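Long-range contacts in putative adhesin (Parabacteroides distasonis, PDB 3LJY), which is of unknown function but, as a putative adhesin with a beta-solenoid head domain, is probably involved in adhesion at the cell surface: residues D21-K26 with W88-K93; L147-I152 with G167-G172. All coordinates share one frame; numbering follows the deposited sequence. Where two conformers were deposited one is given.

Contact 1. Residues D21-K26 with W88-K93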
loop_
_atom_site.group_PDB
_atom_site.type_symbol
_atom_site.label_atom_id
_atom_site.label_comp_id
_atom_site.label_asym_id
_atom_site.label_seq_id
_atom_site.Cartn_x
_atom_site.Cartn_y
_atom_site.Cartn_z
ATOM N N ASP A 21 1.718 21.967 -3.750
ATOM C CA ASP A 21 1.980 20.888 -2.808
ATOM C C ASP A 21 0.696 20.069 -2.547
ATOM O O ASP A 21 -0.417 20.597 -2.584
ATOM C CB ASP A 21 2.575 21.432 -1.497
ATOM C CG ASP A 21 3.223 20.340 -0.663
ATOM O OD1 ASP A 21 4.222 19.747 -1.139
ATOM O OD2 ASP A 21 2.733 20.076 0.464
ATOM N N TYR A 22 0.871 18.772 -2.303
ATOM C CA TYR A 22 -0.236 17.855 -2.153
ATOM C C TYR A 22 0.115 16.876 -1.028
ATOM O O TYR A 22 1.285 16.648 -0.757
ATOM C CB TYR A 22 -0.487 17.137 -3.489
ATOM C CG TYR A 22 0.693 16.316 -3.957
ATOM C CD1 TYR A 22 0.915 15.020 -3.471
ATOM C CD2 TYR A 22 1.607 16.837 -4.865
ATOM C CE1 TYR A 22 2.011 14.291 -3.890
ATOM C CE2 TYR A 22 2.698 16.109 -5.278
ATOM C CZ TYR A 22 2.895 14.854 -4.789
ATOM O OH TYR A 22 3.965 14.161 -5.203
ATOM N N ASN A 23 -0.898 16.345 -0.347
ATOM C CA ASN A 23 -0.705 15.352 0.730
ATOM C C ASN A 23 -1.474 14.067 0.460
ATOM O O ASN A 23 -1.539 13.166 1.292
ATOM C CB ASN A 23 -1.134 15.927 2.088
ATOM C CG ASN A 23 -2.641 16.116 2.202
ATOM O OD1 ASN A 23 -3.364 16.244 1.201
ATOM N ND2 ASN A 23 -3.122 16.136 3.437
ATOM N N GLU A 24 -2.048 13.988 -0.723
ATOM C CA GLU A 24 -2.844 12.859 -1.085
ATOM C C GLU A 24 -2.646 12.572 -2.569
ATOM O O GLU A 24 -2.434 13.473 -3.389
ATOM C CB GLU A 24 -4.307 13.112 -0.668
ATOM C CG GLU A 24 -5.270 12.070 -1.169
ATOM C CD GLU A 24 -6.590 12.001 -0.413
ATOM O OE1 GLU A 24 -6.899 12.915 0.419
ATOM O OE2 GLU A 24 -7.309 10.987 -0.687
ATOM N N ILE A 25 -2.642 11.286 -2.897
ATOM C CA ILE A 25 -2.453 10.808 -4.279
ATOM C C ILE A 25 -3.544 9.830 -4.703
ATOM O O ILE A 25 -3.945 8.991 -3.930
ATOM C CB ILE A 25 -1.077 10.174 -4.434
ATOM C CG1 ILE A 25 -0.008 11.233 -4.129
ATOM C CG2 ILE A 25 -0.923 9.608 -5.800
ATOM C CD1 ILE A 25 1.345 10.991 -4.776
ATOM N N LYS A 26 -4.055 9.987 -5.918
ATOM C CA LYS A 26 -4.972 8.998 -6.522
ATOM C C LYS A 26 -4.372 8.511 -7.817
ATOM O O LYS A 26 -4.112 9.309 -8.696
ATOM C CB LYS A 26 -6.358 9.595 -6.736
ATOM C CG LYS A 26 -7.144 9.608 -5.416
ATOM C CD LYS A 26 -8.320 10.592 -5.383
ATOM C CE LYS A 26 -8.936 10.658 -3.967
ATOM N NZ LYS A 26 -9.740 11.909 -3.728
ATOM N N TRP A 88 4.360 15.872 2.557
ATOM C CA TRP A 88 3.620 14.904 3.346
ATOM C C TRP A 88 2.830 13.936 2.480
ATOM O O TRP A 88 2.389 14.311 1.416
ATOM C CB TRP A 88 2.629 15.641 4.272
ATOM C CG TRP A 88 3.224 16.739 5.142
ATOM C CD1 TRP A 88 3.090 18.078 4.956
ATOM C CD2 TRP A 88 4.018 16.575 6.317
ATOM N NE1 TRP A 88 3.755 18.758 5.931
ATOM C CE2 TRP A 88 4.338 17.861 6.785
ATOM C CE3 TRP A 88 4.494 15.462 7.025
ATOM C CZ2 TRP A 88 5.106 18.077 7.938
ATOM C CZ3 TRP A 88 5.264 15.672 8.175
ATOM C CH2 TRP A 88 5.561 16.974 8.619
ATOM N N LEU A 89 2.618 12.705 2.957
ATOM C CA LEU A 89 1.674 11.768 2.341
ATOM C C LEU A 89 0.725 11.209 3.399
ATOM O O LEU A 89 1.018 10.227 4.082
ATOM C CB LEU A 89 2.402 10.631 1.631
ATOM C CG LEU A 89 1.544 9.648 0.781
ATOM C CD1 LEU A 89 0.944 10.313 -0.484
ATOM C CD2 LEU A 89 2.405 8.439 0.435
ATOM N N ALA A 90 -0.427 11.853 3.523
ATOM C CA ALA A 90 -1.466 11.422 4.445
ATOM C C ALA A 90 -2.273 10.243 3.856
ATOM O O ALA A 90 -2.768 9.378 4.602
ATOM C CB ALA A 90 -2.406 12.587 4.761
ATOM N N ALA A 91 -2.432 10.208 2.529
ATOM C CA ALA A 91 -3.305 9.197 1.913
ATOM C C ALA A 91 -2.899 8.866 0.510
ATOM O O ALA A 91 -2.477 9.756 -0.245
ATOM C CB ALA A 91 -4.773 9.682 1.911
ATOM N N ALA A 92 -3.028 7.586 0.144
ATOM C CA ALA A 92 -2.928 7.181 -1.255
ATOM C C ALA A 92 -4.011 6.186 -1.601
ATOM O O ALA A 92 -4.297 5.291 -0.821
ATOM C CB ALA A 92 -1.520 6.596 -1.611
ATOM N N LYS A 93 -4.611 6.358 -2.773
ATOM C CA LYS A 93 -5.588 5.422 -3.301
ATOM C C LYS A 93 -4.990 4.891 -4.621
ATOM O O LYS A 93 -4.597 5.668 -5.509
ATOM C CB LYS A 93 -6.976 6.080 -3.483
ATOM C CG LYS A 93 -7.901 6.018 -2.232
ATOM C CD LYS A 93 -8.074 7.346 -1.427
ATOM C CE LYS A 93 -6.990 7.590 -0.351
ATOM N NZ LYS A 93 -6.851 6.548 0.752
HETATM O O HOH W 1 2.205 17.830 1.690
#

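Contact 2. Residues L147-I152 with G167-G172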
loop_
_atom_site.group_PDB
_atom_site.type_symbol
_atom_site.label_atom_id
_atom_site.label_comp_id
_atom_site.label_asym_id
_atom_site.label_seq_id
_atom_site.Cartn_x
_atom_site.Cartn_y
_atom_site.Cartn_z
ATOM N N LEU A 147 8.784 -0.593 9.121
ATOM C CA LEU A 147 7.835 0.289 9.815
ATOM C C LEU A 147 8.276 0.542 11.272
ATOM O O LEU A 147 8.748 -0.357 11.952
ATOM C CB LEU A 147 6.421 -0.336 9.785
ATOM C CG LEU A 147 5.290 0.502 10.441
ATOM C CD1 LEU A 147 4.912 1.743 9.602
ATOM C CD2 LEU A 147 4.077 -0.342 10.776
ATOM N N GLU A 148 8.184 1.786 11.716
ATOM C CA GLU A 148 8.300 2.119 13.139
ATOM C C GLU A 148 7.094 3.005 13.497
ATOM O O GLU A 148 7.004 4.151 13.087
ATOM C CB GLU A 148 9.626 2.811 13.479
ATOM C CG GLU A 148 10.896 2.043 13.076
ATOM C CD GLU A 148 11.247 0.796 13.946
ATOM O OE1 GLU A 148 10.778 0.641 15.105
ATOM O OE2 GLU A 148 12.052 -0.032 13.453
ATOM N N ALA A 149 6.138 2.423 14.215
ATOM C CA ALA A 149 4.806 3.024 14.361
ATOM C C ALA A 149 4.263 2.901 15.769
ATOM O O ALA A 149 4.682 2.039 16.546
ATOM C CB ALA A 149 3.795 2.394 13.340
ATOM N N ASP A 150 3.322 3.775 16.096
ATOM C CA ASP A 150 2.518 3.618 17.296
ATOM C C ASP A 150 1.422 2.578 17.048
ATOM O O ASP A 150 1.151 1.727 17.899
ATOM C CB ASP A 150 1.942 4.981 17.735
ATOM C CG ASP A 150 3.027 5.934 18.263
ATOM O OD1 ASP A 150 3.814 5.459 19.108
ATOM O OD2 ASP A 150 3.109 7.140 17.869
ATOM N N LYS A 151 0.801 2.650 15.871
ATOM C CA LYS A 151 -0.332 1.797 15.508
ATOM C C LYS A 151 -0.243 1.345 14.073
ATOM O O LYS A 151 0.084 2.129 13.179
ATOM C CB LYS A 151 -1.642 2.555 15.733
ATOM C CG LYS A 151 -2.941 1.813 15.365
ATOM C CD LYS A 151 -3.108 0.447 16.069
ATOM C CE LYS A 151 -4.546 0.159 16.462
ATOM N NZ LYS A 151 -5.398 -0.134 15.298
ATOM N N ILE A 152 -0.480 0.045 13.872
ATOM C CA ILE A 152 -0.603 -0.589 12.549
ATOM C C ILE A 152 -2.017 -1.167 12.415
ATOM O O ILE A 152 -2.528 -1.826 13.325
ATOM C CB ILE A 152 0.457 -1.717 12.328
ATOM C CG1 ILE A 152 0.218 -2.487 10.989
ATOM C CG2 ILE A 152 0.477 -2.690 13.495
ATOM C CD1 ILE A 152 0.467 -1.645 9.714
ATOM N N GLY A 167 10.474 -4.267 11.678
ATOM C CA GLY A 167 10.189 -3.071 12.463
ATOM C C GLY A 167 9.411 -3.301 13.741
ATOM O O GLY A 167 9.409 -4.402 14.305
ATOM N N ASN A 168 8.773 -2.232 14.207
ATOM C CA ASN A 168 7.997 -2.247 15.439
ATOM C C ASN A 168 6.700 -1.467 15.255
ATOM O O ASN A 168 6.680 -0.459 14.576
ATOM C CB ASN A 168 8.761 -1.600 16.609
ATOM C CG ASN A 168 10.090 -2.277 16.914
ATOM O OD1 ASN A 168 10.165 -3.266 17.664
ATOM N ND2 ASN A 168 11.151 -1.733 16.347
ATOM N N ALA A 169 5.619 -1.951 15.869
ATOM C CA ALA A 169 4.371 -1.168 16.042
ATOM C C ALA A 169 3.880 -1.391 17.446
ATOM O O ALA A 169 3.704 -2.524 17.831
ATOM C CB ALA A 169 3.263 -1.595 15.019
ATOM N N LYS A 170 3.620 -0.343 18.210
ATOM C CA LYS A 170 3.180 -0.529 19.600
ATOM C C LYS A 170 1.851 -1.311 19.756
ATOM O O LYS A 170 1.676 -2.077 20.713
ATOM C CB LYS A 170 3.037 0.815 20.291
ATOM C CG LYS A 170 4.313 1.440 20.638
ATOM C CD LYS A 170 4.089 2.773 21.308
ATOM C CE LYS A 170 5.314 3.672 21.123
ATOM N NZ LYS A 170 6.600 3.006 21.529
ATOM N N GLU A 171 0.918 -1.069 18.844
ATOM C CA GLU A 171 -0.370 -1.758 18.823
ATOM C C GLU A 171 -0.709 -2.138 17.400
ATOM O O GLU A 171 -0.271 -1.480 16.473
ATOM C CB GLU A 171 -1.486 -0.868 19.348
ATOM C CG GLU A 171 -1.269 -0.360 20.727
ATOM C CD GLU A 171 -2.516 0.242 21.338
ATOM O OE1 GLU A 171 -3.516 0.500 20.613
ATOM O OE2 GLU A 171 -2.491 0.442 22.568
ATOM N N GLY A 172 -1.523 -3.171 17.232
ATOM C CA GLY A 172 -1.891 -3.649 15.903
ATOM C C GLY A 172 -3.263 -4.262 15.855
ATOM O O GLY A 172 -3.633 -4.928 16.765
#

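Contact 1. Residues D21-K26 with W88-K93
With chi1 at 172°, E24 swings CG away from its own amide N and runs on extended, which lays its carboxylate over A91 CB. E24 CD lies 3.8 Å from A91 CB. In the conformer given, K93 bends at chi2, chi3 and chi4, and its side chain meets that of E24 obliquely. There E24 OE2 lies nearer K93 CE (3.4 Å) than K93 NZ (4.7 Å), and K93 NZ makes a weak hydrogen bond to A92 O. A second conformer exists, so this placement is not certain. K26 lies beside K93 on the same face, and CG of the first packs on CB of the second. On the other face I25 CG1 meets L89 CD1 at 3.9 Å, the two chains crossing at about a right angle; F33 and F100 continue this apolar interior.

The backbones pair as parallel strands, E24 with A91 through K26 with K93. I25 N donates to A91 O at 3.1 Å, and K93 N to I25 O at 3.0 Å. Before the strands, N23 O accepts from A90 N at 2.8 Å and, weakly, from A91 N. A water donates to D21 OD2 and Y22 O and is weakly reached by W88 N. The contact thus joins neighbouring strands of a solenoid wall. Any attraction between E24 and K93 is probably modest beside the backbone bonds and apolar packing.

Contact 2. Residues L147-I152 with G167-G172
L147-A149 and G167-A169 run as parallel strands, their axes 25° apart and 4.6 Å at closest approach. N168 is gripped through both backbone groups: its N donates to L147 O at 2.9 Å, and its O accepts from A149 N. Both chains then turn a corner, at D150 and at K170-E171, and stay in register through it. K170 N donates to A149 O, E171 N to D150 O at 3.0 Å, and I152 N to E171 O at 3.0 Å. G167 CA makes a close CA-H...O contact with L147 O (3.1 Å).

E148 and N168 point the same way, side by side. E148 bends at chi2 (-73°), bringing OE1 to N168 ND2 at 2.7 Å. The bond uses the syn lone pair of OE1 and lies close to the amide plane, although carboxylate and amide are turned 45° apart. E148 OE2 is held by H146. At the corner D150 OD1 touches K170 CE, while the ammonium group stays beyond salt-bridge range. K151 NZ forms salt bridges with D173 and E153, and its CD rests near E171 O. Inside, A169 CB meets I152 CG2 at 3.4 Å across the corner. Stacked corners of successive solenoid turns are thus joined mainly by neutral backbone bonds, with the E148-N168 bond adding a link on the outer face, probably strengthened by the glutamate's charge.

From the N terminus, the chain reaches D21-K26 and makes a long excursion, including the strands between 32 and 86, before W88-K93 returns beside it and closes contact 1. The next strands then stack in order until contact 2 closes a much shorter loop, with 14 residues between L147-I152 and G167-G172. The two contacts follow one another in series and neither nest nor cross. Contact 1 lies in the long wall where strand 24-27 meets 91-94. Contact 2 spans the corner between the small parallel sheet and that wall; I152 packs on A169 across it and pairs with G172 within the wall. Their centres are 21 Å apart, and their nearest atoms about 11 Å.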